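Local coordinates for 5,10-methylenetetrahydromethanopterin reductase (Methanopyrus kandleri, PDB 1EZW), which catalyses the reversible, coenzyme F420-dependent reduction of methylenetetrahydromethanopterin to methyltetrahydromethanopterin, a step of methanogenesis from carbon dioxide, at residues H21-A26 and K332-E337; F31-W35 and Q321-G325; E124-A130 and G151-K155. All coordinates share one frame; numbering follows the deposited sequence.

Contact 1. Residues H21-A26 and K332-E337; sequences HLIKVA and KEKAIE
His21 and Glu333 reach each other through matching first torsions. In both, CG stands opposite the backbone N (chi1 167° in His21). The glutamate chain stays extended beyond CG and carries its carboxylate to the edge of the imidazole. There His21 NE2 donates a hydrogen bond of 2.7 Å to Glu333 OE2. The acceptor lies in the ring plane, and the N-H...O angle is 161°. The carboxylate, by contrast, is met from above its own plane, and the two flat groups are well tilted against each other. Val25 CG2 of the same helix lies against one face of the imidazole.

Beside this polar pair the contact is apolar. Ile336 meets helix 16-28 with both branches, CG2 and CD1. Its CG2 sits 3.5 Å from Ala26 CA and also meets Val25 CG1 at 3.8 Å. Its CD1 meets Leu22 CD2 at 4.1 Å. The close approach to Ala26 is to the backbone itself, which the small alanine side chain permits. Leu22 splits its methyls: CD2 packs on Glu333 CB at 3.8 Å, and CD1 touches the aliphatic part of Lys332. Val25 CG1 also rests on Glu337 CG.

The polar pair lies at a subunit interface. Lys15 of the second subunit forms salt bridges with Glu333 OE1 and Glu337 OE2, and Thr17 of that subunit bonds His21 ND1. Both ring nitrogens are thus engaged, which probably fixes the ring's rotation. The two short helical segments run nearly parallel, 16° apart, with axes 9.6 Å from each other. Ala26 and Ile336 also pack on Ile8 of strand 5-10. This is the side-by-side packing of the first and last helices around a TIM barrel.

Contact 2. Residues F31-W35 and Q321-G325; sequences FEYAW and QVVVG
Gln321 meets Trp35 and Tyr33 with the two ends of one amide. Its OE1 accepts a hydrogen bond of 2.9 Å from Trp35 NE1. The bond is nearly straight, with an N-H...O angle of 172°. OE1 lies in the indole plane, while the donor is tilted somewhat from the plane of the carbonyl group. The amide NE2 sits over the centre of one face of the Tyr33 ring, 3.5 Å from Tyr33 CD1. Ring and amide planes are 23° apart, so the amide lies almost flat on the phenol. The glutamine chain is extended, with CG anti to the backbone N, and it reaches across to the side chains of strand 33-36. Asp225 takes a hydrogen bond from NE2, which probably fixes the amide's rotation.

This is the tight part. Elsewhere the apolar touches are sparse, without stacking. Val323 CG1 meets Trp35 CD1 at 4.0 Å, and Val324 CG2 meets the edge of the Phe31 ring at CE2, 3.7 Å away. One face of the Tyr33 ring is packed by the amide, but the residue as a whole is partly exposed, and its OH is hydrogen-bonded to Lys60.

The strand segments run at 47° to each other and their axes stay 8.5 Å apart. No direct backbone pairing joins them, because strand 5-10 runs between them in the sheet. Tyr33 and Gln321 both touch Ser5 of that strand. Phe31 and Val324 pack between the sheet and the surrounding helices. Tyr33, Trp35, Gln321 and Val323 meet across an intervening strand, in the interior of a TIM barrel.

Contact 3. Residues E124-A130 and G151-K155; sequences EVGPATA and GKYVK
Lys152 crosses to the 124-130 segment and runs alongside Val125, in the opposite direction. Its CB packs on Val125 CG2 at 3.6 Å. The chain then passes the valine, and CD comes 4.1 Å from Thr129 CG2. Bends at chi3 (80°) and chi4 (-63°) turn the end back towards the loop before the helix. The tip, NZ, lies 3.5 Å from Val125 CG2 and gives a weak hydrogen bond of 3.2 Å to Glu124 O. The lysine is exposed, while its aliphatic part helps to cover the buried valine.

Tyr153 makes the more buried half of the contact. In the conformer described, Ala130 CB sits over one face of its ring in a CH-pi contact, 20° off the ring normal and 3.8 Å from Tyr153 CG. Val125 CG1 touches Tyr153 CB at 3.9 Å. The phenol OH is hydrogen-bonded to Pro68 O, and Trp117 meets the ring at a steep angle.

Gly126 occupies the N-cap position of helix 127-142, and its O accepts the first-turn bond from Ala130 N. Further along that helix, Glu133 accepts hydrogen bonds from the backbone N atoms of Lys152, Tyr153 and Val154. The contact is a loop folded back on the start of the helix that precedes it, in the long connection between strands 93-95 and 173-176 of the barrel.

In the fold
Contacts 1 and 2 are neighbours in the barrel, with centres 11 Å apart. Helix 16-28 leads into strand 33-36, and strand 321-324 leads into helix 332-342, so the two contacts join the same two regions: contact 1 between the outer helices, contact 2 between the strands they adjoin. Ile336 of contact 1 packs on Phe31 of contact 2. Together they bring the chain ends side by side and help close the eight-stranded ring. Contact 3 falls between their halves in sequence but is remote in space. Its centre is 39 Å from that of contact 1, across the chain's centre, and 29 Å from that of contact 2. It lies in the long connection between strands 93-95 and 173-176.

Contact 1. Residues H21-A26 and K332-E337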
ATOM      1  N   HIS A  21       3.188   5.609  -9.564  1.00 15.02           N
ATOM      2  CA  HIS A  21       2.277   6.706  -9.876  1.00 15.07           C
ATOM      3  C   HIS A  21       1.976   6.777 -11.396  1.00 15.89           C
ATOM      4  O   HIS A  21       0.798   6.960 -11.771  1.00 15.82           O
ATOM      5  CB  HIS A  21       2.942   8.034  -9.432  1.00 15.34           C
ATOM      6  CG  HIS A  21       2.261   9.269  -9.964  1.00 15.28           C
ATOM      7  ND1 HIS A  21       0.981   9.646  -9.604  1.00 14.92           N
ATOM      8  CD2 HIS A  21       2.673  10.177 -10.879  1.00 14.78           C
ATOM      9  CE1 HIS A  21       0.641  10.725 -10.273  1.00 15.88           C
ATOM     10  NE2 HIS A  21       1.643  11.072 -11.056  1.00 17.60           N
ATOM     11  N   LEU A  22       3.009   6.631 -12.240  1.00 15.29           N
ATOM     12  CA  LEU A  22       2.774   6.735 -13.694  1.00 15.40           C
ATOM     13  C   LEU A  22       1.922   5.584 -14.183  1.00 15.61           C
ATOM     14  O   LEU A  22       1.058   5.750 -15.069  1.00 16.17           O
ATOM     15  CB  LEU A  22       4.091   6.814 -14.474  1.00 16.73           C
ATOM     16  CG  LEU A  22       4.823   8.152 -14.240  1.00 18.63           C
ATOM     17  CD1 LEU A  22       6.181   8.049 -14.954  1.00 20.98           C
ATOM     18  CD2 LEU A  22       4.014   9.377 -14.748  1.00 20.54           C
ATOM     19  N   ILE A  23       2.094   4.429 -13.557  1.00 13.87           N
ATOM     20  CA  ILE A  23       1.243   3.295 -13.956  1.00 14.17           C
ATOM     21  C   ILE A  23      -0.215   3.565 -13.556  1.00 15.51           C
ATOM     22  O   ILE A  23      -1.141   3.241 -14.319  1.00 16.23           O
ATOM     23  CB  ILE A  23       1.765   1.991 -13.338  1.00 14.45           C
ATOM     24  CG1 ILE A  23       3.114   1.643 -13.993  1.00 15.63           C
ATOM     25  CG2 ILE A  23       0.767   0.833 -13.603  1.00 13.27           C
ATOM     26  CD1 ILE A  23       3.831   0.387 -13.402  1.00 17.68           C
ATOM     27  N   LYS A  24      -0.438   4.168 -12.377  1.00 13.72           N
ATOM     28  CA  LYS A  24      -1.809   4.533 -12.008  1.00 14.24           C
ATOM     29  C   LYS A  24      -2.369   5.569 -13.021  1.00 15.61           C
ATOM     30  O   LYS A  24      -3.521   5.442 -13.430  1.00 15.65           O
ATOM     31  CB  LYS A  24      -1.836   5.090 -10.563  1.00 14.85           C
ATOM     32  CG  LYS A  24      -3.189   5.681 -10.103  1.00 15.89           C
ATOM     33  CD  LYS A  24      -4.272   4.610 -10.128  1.00 16.00           C
ATOM     34  CE  LYS A  24      -5.483   4.968  -9.215  1.00 21.68           C
ATOM     35  NZ  LYS A  24      -6.288   6.069  -9.704  1.00 19.50           N
ATOM     36  N   VAL A  25      -1.577   6.564 -13.424  1.00 14.70           N
ATOM     37  CA  VAL A  25      -2.045   7.544 -14.419  1.00 16.48           C
ATOM     38  C   VAL A  25      -2.408   6.825 -15.709  1.00 15.68           C
ATOM     39  O   VAL A  25      -3.495   7.065 -16.266  1.00 16.11           O
ATOM     40  CB  VAL A  25      -1.044   8.665 -14.660  1.00 16.84           C
ATOM     41  CG1 VAL A  25      -1.591   9.658 -15.740  1.00 16.68           C
ATOM     42  CG2 VAL A  25      -0.843   9.437 -13.317  1.00 18.85           C
ATOM     43  N   ALA A  26      -1.571   5.889 -16.125  1.00 14.58           N
ATOM     44  CA  ALA A  26      -1.910   5.098 -17.340  1.00 15.09           C
ATOM     45  C   ALA A  26      -3.226   4.334 -17.169  1.00 15.13           C
ATOM     46  O   ALA A  26      -4.111   4.339 -18.069  1.00 14.48           O
ATOM     47  CB  ALA A  26      -0.768   4.123 -17.689  1.00 16.11           C
ATOM     48  N   LYS A 332       6.311  12.877 -19.129  1.00 25.93           N
ATOM     49  CA  LYS A 332       5.676  11.534 -19.157  1.00 24.37           C
ATOM     50  C   LYS A 332       4.231  11.524 -18.711  1.00 23.23           C
ATOM     51  O   LYS A 332       3.380  10.904 -19.356  1.00 21.64           O
ATOM     52  CB  LYS A 332       6.469  10.487 -18.324  1.00 25.68           C
ATOM     53  CG  LYS A 332       7.861  10.104 -18.905  1.00 29.44           C
ATOM     54  CD  LYS A 332       8.463   8.902 -18.166  1.00 33.14           C
ATOM     55  CE  LYS A 332       9.536   8.181 -18.986  1.00 39.12           C
ATOM     56  NZ  LYS A 332      10.661   9.066 -19.391  1.00 40.98           N
ATOM     57  N   GLU A 333       3.933  12.163 -17.574  1.00 21.61           N
ATOM     58  CA  GLU A 333       2.553  12.172 -17.107  1.00 21.53           C
ATOM     59  C   GLU A 333       1.600  12.902 -18.063  1.00 19.96           C
ATOM     60  O   GLU A 333       0.511  12.397 -18.375  1.00 19.61           O
ATOM     61  CB  GLU A 333       2.490  12.761 -15.680  1.00 20.72           C
ATOM     62  CG  GLU A 333       1.085  12.975 -15.168  1.00 21.10           C
ATOM     63  CD  GLU A 333       1.084  13.277 -13.677  1.00 22.81           C
ATOM     64  OE1 GLU A 333       0.088  13.852 -13.201  1.00 26.57           O
ATOM     65  OE2 GLU A 333       2.096  12.940 -13.021  1.00 22.22           O
ATOM     66  N   LYS A 334       1.985  14.086 -18.546  1.00 21.01           N
ATOM     67  CA  LYS A 334       1.111  14.817 -19.477  1.00 22.63           C
ATOM     68  C   LYS A 334       0.969  14.018 -20.770  1.00 20.33           C
ATOM     69  O   LYS A 334      -0.091  14.044 -21.393  1.00 21.49           O
ATOM     70  CB  LYS A 334       1.703  16.188 -19.834  1.00 28.50           C
ATOM     71  CG  LYS A 334       1.766  17.202 -18.716  1.00 34.15           C
ATOM     72  CD  LYS A 334       2.796  18.295 -19.136  1.00 39.21           C
ATOM     73  CE  LYS A 334       2.611  18.722 -20.616  1.00 42.01           C
ATOM     74  NZ  LYS A 334       3.810  19.442 -21.170  1.00 42.78           N
ATOM     75  N   ALA A 335       2.019  13.303 -21.145  1.00 20.86           N
ATOM     76  CA  ALA A 335       2.004  12.482 -22.376  1.00 20.39           C
ATOM     77  C   ALA A 335       1.006  11.330 -22.240  1.00 19.77           C
ATOM     78  O   ALA A 335       0.203  11.033 -23.130  1.00 19.47           O
ATOM     79  CB  ALA A 335       3.419  11.962 -22.676  1.00 20.90           C
ATOM     80  N   ILE A 336       1.039  10.661 -21.098  1.00 18.58           N
ATOM     81  CA  ILE A 336       0.099   9.588 -20.882  1.00 17.39           C
ATOM     82  C   ILE A 336      -1.338  10.096 -20.957  1.00 17.49           C
ATOM     83  O   ILE A 336      -2.214   9.443 -21.512  1.00 18.93           O
ATOM     84  CB  ILE A 336       0.366   8.923 -19.480  1.00 16.84           C
ATOM     85  CG1 ILE A 336       1.724   8.212 -19.530  1.00 18.33           C
ATOM     86  CG2 ILE A 336      -0.791   7.963 -19.096  1.00 18.36           C
ATOM     87  CD1 ILE A 336       2.282   7.798 -18.135  1.00 18.42           C
ATOM     88  N   GLU A 337      -1.585  11.262 -20.358  1.00 19.43           N
ATOM     89  CA  GLU A 337      -2.921  11.838 -20.362  1.00 21.41           C
ATOM     90  C   GLU A 337      -3.337  12.235 -21.787  1.00 21.72           C
ATOM     91  O   GLU A 337      -4.499  12.078 -22.162  1.00 21.44           O
ATOM     92  CB  GLU A 337      -2.945  13.051 -19.411  1.00 22.21           C
ATOM     93  CG  GLU A 337      -2.826  12.610 -17.945  1.00 20.77           C
ATOM     94  CD  GLU A 337      -2.829  13.767 -16.983  1.00 24.99           C
ATOM     95  OE1 GLU A 337      -2.221  14.822 -17.315  1.00 24.65           O
ATOM     96  OE2 GLU A 337      -3.409  13.608 -15.896  1.00 22.66           O
TER

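Contact 2. Residues F31-W35 and Q321-G325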
ATOM      1  N   PHE A  31      -5.144   2.718 -20.319  1.00 14.92           N
ATOM      2  CA  PHE A  31      -4.141   1.708 -20.701  1.00 15.50           C
ATOM      3  C   PHE A  31      -4.510   0.390 -19.999  1.00 16.76           C
ATOM      4  O   PHE A  31      -4.936   0.386 -18.835  1.00 17.02           O
ATOM      5  CB  PHE A  31      -2.717   2.125 -20.258  1.00 15.03           C
ATOM      6  CG  PHE A  31      -2.125   3.226 -21.080  1.00 14.98           C
ATOM      7  CD1 PHE A  31      -2.647   4.541 -21.032  1.00 15.76           C
ATOM      8  CD2 PHE A  31      -1.009   2.958 -21.883  1.00 14.83           C
ATOM      9  CE1 PHE A  31      -2.017   5.557 -21.790  1.00 17.50           C
ATOM     10  CE2 PHE A  31      -0.390   3.969 -22.638  1.00 16.44           C
ATOM     11  CZ  PHE A  31      -0.893   5.262 -22.583  1.00 17.58           C
ATOM     12  N   GLU A  32      -4.336  -0.743 -20.688  0.60 17.23           N
ATOM     13  CA  GLU A  32      -4.694  -2.034 -20.114  0.60 17.93           C
ATOM     14  C   GLU A  32      -3.504  -2.912 -19.723  0.60 16.80           C
ATOM     15  O   GLU A  32      -3.676  -3.942 -19.060  0.60 18.14           O
ATOM     16  CB  GLU A  32      -5.627  -2.782 -21.065  0.60 20.38           C
ATOM     17  CG  GLU A  32      -7.005  -2.107 -21.161  0.60 22.29           C
ATOM     18  CD  GLU A  32      -7.915  -2.772 -22.183  0.60 24.22           C
ATOM     19  OE1 GLU A  32      -8.393  -3.891 -21.931  0.60 27.02           O
ATOM     20  OE2 GLU A  32      -8.135  -2.171 -23.250  0.60 22.92           O
ATOM     21  N   TYR A  33      -2.314  -2.525 -20.148  1.00 16.06           N
ATOM     22  CA  TYR A  33      -1.110  -3.276 -19.772  1.00 16.55           C
ATOM     23  C   TYR A  33      -0.003  -2.390 -19.294  1.00 15.98           C
ATOM     24  O   TYR A  33       0.224  -1.338 -19.872  1.00 16.75           O
ATOM     25  CB  TYR A  33      -0.526  -4.040 -20.977  1.00 17.57           C
ATOM     26  CG  TYR A  33      -1.467  -5.067 -21.531  1.00 17.75           C
ATOM     27  CD1 TYR A  33      -2.500  -4.706 -22.410  1.00 18.88           C
ATOM     28  CD2 TYR A  33      -1.345  -6.403 -21.166  1.00 19.41           C
ATOM     29  CE1 TYR A  33      -3.385  -5.665 -22.912  1.00 18.50           C
ATOM     30  CE2 TYR A  33      -2.212  -7.373 -21.654  1.00 20.14           C
ATOM     31  CZ  TYR A  33      -3.238  -6.986 -22.536  1.00 21.52           C
ATOM     32  OH  TYR A  33      -4.134  -7.936 -22.973  1.00 20.81           O
ATOM     33  N   ALA A  34       0.747  -2.845 -18.273  1.00 14.33           N
ATOM     34  CA  ALA A  34       1.920  -2.078 -17.817  1.00 13.69           C
ATOM     35  C   ALA A  34       3.058  -3.109 -17.696  1.00 14.78           C
ATOM     36  O   ALA A  34       2.923  -4.135 -16.981  1.00 16.53           O
ATOM     37  CB  ALA A  34       1.649  -1.400 -16.421  1.00 15.02           C
ATOM     38  N   TRP A  35       4.141  -2.812 -18.392  1.00 14.62           N
ATOM     39  CA  TRP A  35       5.307  -3.677 -18.465  1.00 15.79           C
ATOM     40  C   TRP A  35       6.495  -3.012 -17.824  1.00 18.24           C
ATOM     41  O   TRP A  35       6.808  -1.868 -18.125  1.00 17.74           O
ATOM     42  CB  TRP A  35       5.667  -3.953 -19.932  1.00 17.79           C
ATOM     43  CG  TRP A  35       4.561  -4.601 -20.738  1.00 17.07           C
ATOM     44  CD1 TRP A  35       3.674  -3.987 -21.611  1.00 16.48           C
ATOM     45  CD2 TRP A  35       4.265  -5.999 -20.791  1.00 16.98           C
ATOM     46  NE1 TRP A  35       2.869  -4.929 -22.198  1.00 17.98           N
ATOM     47  CE2 TRP A  35       3.207  -6.174 -21.715  1.00 17.04           C
ATOM     48  CE3 TRP A  35       4.797  -7.131 -20.148  1.00 15.68           C
ATOM     49  CZ2 TRP A  35       2.662  -7.444 -22.021  1.00 17.37           C
ATOM     50  CZ3 TRP A  35       4.252  -8.398 -20.457  1.00 16.65           C
ATOM     51  CH2 TRP A  35       3.194  -8.535 -21.386  1.00 19.66           C
ATOM     52  N   GLN A 321      -1.529  -4.551 -29.835  1.00 19.82           N
ATOM     53  CA  GLN A 321      -1.267  -3.849 -28.554  1.00 19.14           C
ATOM     54  C   GLN A 321      -0.174  -2.832 -28.836  1.00 18.47           C
ATOM     55  O   GLN A 321       0.912  -3.185 -29.268  1.00 19.46           O
ATOM     56  CB  GLN A 321      -0.783  -4.787 -27.402  1.00 18.23           C
ATOM     57  CG  GLN A 321      -0.452  -3.951 -26.129  1.00 18.02           C
ATOM     58  CD  GLN A 321       0.009  -4.757 -24.912  1.00 17.48           C
ATOM     59  OE1 GLN A 321       0.679  -4.192 -24.005  1.00 17.50           O
ATOM     60  NE2 GLN A 321      -0.366  -6.041 -24.849  1.00 17.58           N
ATOM     61  N   VAL A 322      -0.472  -1.548 -28.636  1.00 18.10           N
ATOM     62  CA  VAL A 322       0.531  -0.516 -28.873  1.00 17.75           C
ATOM     63  C   VAL A 322       1.169  -0.203 -27.511  1.00 18.54           C
ATOM     64  O   VAL A 322       0.480   0.294 -26.629  1.00 18.25           O
ATOM     65  CB  VAL A 322      -0.113   0.750 -29.431  1.00 21.09           C
ATOM     66  CG1 VAL A 322       0.936   1.819 -29.589  1.00 18.90           C
ATOM     67  CG2 VAL A 322      -0.723   0.427 -30.827  1.00 21.55           C
ATOM     68  N   VAL A 323       2.449  -0.514 -27.341  1.00 18.02           N
ATOM     69  CA  VAL A 323       3.085  -0.254 -26.043  1.00 18.18           C
ATOM     70  C   VAL A 323       3.867   1.029 -26.135  1.00 18.98           C
ATOM     71  O   VAL A 323       4.845   1.132 -26.855  1.00 18.88           O
ATOM     72  CB  VAL A 323       4.040  -1.395 -25.609  1.00 17.67           C
ATOM     73  CG1 VAL A 323       4.590  -1.079 -24.198  1.00 18.01           C
ATOM     74  CG2 VAL A 323       3.251  -2.761 -25.569  1.00 15.85           C
ATOM     75  N   VAL A 324       3.429   2.002 -25.352  1.00 18.53           N
ATOM     76  CA  VAL A 324       4.068   3.302 -25.314  1.00 19.82           C
ATOM     77  C   VAL A 324       5.319   3.161 -24.465  1.00 20.86           C
ATOM     78  O   VAL A 324       5.221   2.865 -23.272  1.00 20.31           O
ATOM     79  CB  VAL A 324       3.099   4.305 -24.660  1.00 19.93           C
ATOM     80  CG1 VAL A 324       3.810   5.623 -24.357  1.00 22.23           C
ATOM     81  CG2 VAL A 324       1.855   4.504 -25.563  1.00 21.38           C
ATOM     82  N   GLY A 325       6.476   3.394 -25.066  1.00 19.98           N
ATOM     83  CA  GLY A 325       7.743   3.293 -24.361  1.00 21.94           C
ATOM     84  C   GLY A 325       8.540   4.568 -24.457  1.00 22.58           C
ATOM     85  O   GLY A 325       8.136   5.524 -25.151  1.00 21.86           O
TER

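Contact 3. Residues E124-A130 and G151-K155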
ATOM      1  N   GLU A 124      25.143 -27.127 -24.980  1.00 34.01           N
ATOM      2  CA  GLU A 124      24.499 -25.828 -25.218  1.00 32.04           C
ATOM      3  C   GLU A 124      23.045 -26.021 -25.594  1.00 31.28           C
ATOM      4  O   GLU A 124      22.675 -27.001 -26.222  1.00 30.23           O
ATOM      5  CB  GLU A 124      25.172 -25.083 -26.359  1.00 34.14           C
ATOM      6  CG  GLU A 124      26.605 -24.780 -26.176  1.00 37.38           C
ATOM      7  CD  GLU A 124      27.088 -23.851 -27.261  1.00 37.06           C
ATOM      8  OE1 GLU A 124      26.610 -23.971 -28.408  1.00 37.59           O
ATOM      9  OE2 GLU A 124      27.942 -23.007 -26.959  1.00 41.65           O
ATOM     10  N   VAL A 125      22.216 -25.040 -25.252  1.00 28.86           N
ATOM     11  CA  VAL A 125      20.796 -25.112 -25.520  1.00 28.67           C
ATOM     12  C   VAL A 125      20.397 -23.815 -26.200  1.00 28.73           C
ATOM     13  O   VAL A 125      20.814 -22.729 -25.771  1.00 29.21           O
ATOM     14  CB  VAL A 125      19.990 -25.233 -24.182  1.00 29.45           C
ATOM     15  CG1 VAL A 125      18.494 -25.294 -24.472  1.00 28.79           C
ATOM     16  CG2 VAL A 125      20.406 -26.468 -23.414  1.00 30.42           C
ATOM     17  N   GLY A 126      19.591 -23.913 -27.252  1.00 27.66           N
ATOM     18  CA  GLY A 126      19.167 -22.711 -27.938  1.00 27.89           C
ATOM     19  C   GLY A 126      18.216 -21.904 -27.039  1.00 26.23           C
ATOM     20  O   GLY A 126      17.422 -22.480 -26.295  1.00 24.56           O
ATOM     21  N   PRO A 127      18.304 -20.574 -27.085  1.00 26.52           N
ATOM     22  CA  PRO A 127      17.449 -19.678 -26.289  1.00 24.55           C
ATOM     23  C   PRO A 127      15.964 -19.950 -26.511  1.00 25.51           C
ATOM     24  O   PRO A 127      15.169 -19.885 -25.564  1.00 23.13           O
ATOM     25  CB  PRO A 127      17.891 -18.298 -26.781  1.00 25.78           C
ATOM     26  CG  PRO A 127      19.359 -18.521 -26.983  1.00 26.19           C
ATOM     27  CD  PRO A 127      19.269 -19.777 -27.855  1.00 25.23           C
ATOM     28  N   ALA A 128      15.549 -20.275 -27.742  1.00 23.82           N
ATOM     29  CA  ALA A 128      14.138 -20.546 -27.942  1.00 24.19           C
ATOM     30  C   ALA A 128      13.719 -21.814 -27.178  1.00 23.94           C
ATOM     31  O   ALA A 128      12.584 -21.907 -26.676  1.00 24.73           O
ATOM     32  CB  ALA A 128      13.809 -20.673 -29.439  1.00 24.40           C
ATOM     33  N   THR A 129      14.622 -22.790 -27.107  1.00 25.14           N
ATOM     34  CA  THR A 129      14.337 -24.012 -26.364  1.00 23.90           C
ATOM     35  C   THR A 129      14.294 -23.670 -24.868  1.00 22.84           C
ATOM     36  O   THR A 129      13.383 -24.120 -24.187  1.00 22.64           O
ATOM     37  CB  THR A 129      15.367 -25.093 -26.655  1.00 25.89           C
ATOM     38  OG1 THR A 129      15.148 -25.532 -28.008  1.00 27.43           O
ATOM     39  CG2 THR A 129      15.220 -26.263 -25.698  1.00 26.82           C
ATOM     40  N   ALA A 130      15.245 -22.875 -24.384  1.00 22.33           N
ATOM     41  CA  ALA A 130      15.225 -22.478 -22.966  1.00 21.99           C
ATOM     42  C   ALA A 130      13.884 -21.791 -22.630  1.00 22.35           C
ATOM     43  O   ALA A 130      13.291 -22.073 -21.584  1.00 21.45           O
ATOM     44  CB  ALA A 130      16.410 -21.551 -22.630  1.00 22.98           C
ATOM     45  N   GLY A 151      14.270 -31.173 -18.967  1.00 27.21           N
ATOM     46  CA  GLY A 151      14.519 -30.683 -20.311  1.00 27.54           C
ATOM     47  C   GLY A 151      16.011 -30.587 -20.499  1.00 25.62           C
ATOM     48  O   GLY A 151      16.769 -31.160 -19.707  1.00 27.93           O
ATOM     49  N   LYS A 152      16.442 -29.863 -21.529  1.00 26.24           N
ATOM     50  CA  LYS A 152      17.855 -29.664 -21.811  1.00 25.84           C
ATOM     51  C   LYS A 152      18.442 -28.519 -21.008  1.00 24.71           C
ATOM     52  O   LYS A 152      19.625 -28.508 -20.710  1.00 25.27           O
ATOM     53  CB  LYS A 152      18.091 -29.282 -23.289  1.00 29.59           C
ATOM     54  CG  LYS A 152      17.517 -30.214 -24.358  1.00 34.10           C
ATOM     55  CD  LYS A 152      17.675 -29.566 -25.779  1.00 39.08           C
ATOM     56  CE  LYS A 152      19.096 -29.703 -26.425  1.00 42.88           C
ATOM     57  NZ  LYS A 152      20.308 -29.079 -25.788  1.00 44.46           N
ATOM     58  N   TYR A 153      17.620 -27.522 -20.664  0.65 23.29           N
ATOM     59  CA  TYR A 153      18.115 -26.347 -19.935  0.65 22.16           C
ATOM     60  C   TYR A 153      17.730 -26.382 -18.450  0.65 20.81           C
ATOM     61  O   TYR A 153      18.425 -25.828 -17.619  0.65 20.73           O
ATOM     62  CB  TYR A 153      17.603 -25.060 -20.642  0.65 21.22           C
ATOM     63  CG  TYR A 153      17.017 -23.982 -19.732  0.65 21.81           C
ATOM     64  CD1 TYR A 153      17.804 -22.933 -19.236  0.65 21.11           C
ATOM     65  CD2 TYR A 153      15.678 -24.043 -19.351  0.65 21.18           C
ATOM     66  CE1 TYR A 153      17.256 -21.967 -18.380  0.65 22.01           C
ATOM     67  CE2 TYR A 153      15.123 -23.072 -18.486  0.65 21.24           C
ATOM     68  CZ  TYR A 153      15.915 -22.055 -18.016  0.65 19.43           C
ATOM     69  OH  TYR A 153      15.337 -21.131 -17.146  0.65 19.86           O
ATOM     70  N   VAL A 154      16.641 -27.055 -18.118  1.00 21.04           N
ATOM     71  CA  VAL A 154      16.272 -27.156 -16.714  1.00 21.89           C
ATOM     72  C   VAL A 154      15.780 -28.561 -16.444  1.00 22.74           C
ATOM     73  O   VAL A 154      15.029 -29.139 -17.240  1.00 24.08           O
ATOM     74  CB  VAL A 154      15.152 -26.107 -16.309  1.00 22.18           C
ATOM     75  CG1 VAL A 154      13.889 -26.277 -17.165  1.00 20.60           C
ATOM     76  CG2 VAL A 154      14.817 -26.292 -14.845  1.00 22.51           C
ATOM     77  N   LYS A 155      16.240 -29.120 -15.331  1.00 22.97           N
ATOM     78  CA  LYS A 155      15.779 -30.423 -14.885  1.00 23.63           C
ATOM     79  C   LYS A 155      15.428 -30.240 -13.412  1.00 22.39           C
ATOM     80  O   LYS A 155      16.266 -29.891 -12.607  1.00 23.61           O
ATOM     81  CB  LYS A 155      16.856 -31.515 -15.050  1.00 24.33           C
ATOM     82  CG  LYS A 155      16.355 -32.861 -14.498  1.00 27.93           C
ATOM     83  CD  LYS A 155      17.427 -33.975 -14.650  1.00 31.60           C
ATOM     84  CE  LYS A 155      16.916 -35.275 -14.004  1.00 35.58           C
ATOM     85  NZ  LYS A 155      17.799 -36.437 -14.300  1.00 39.45           N
TER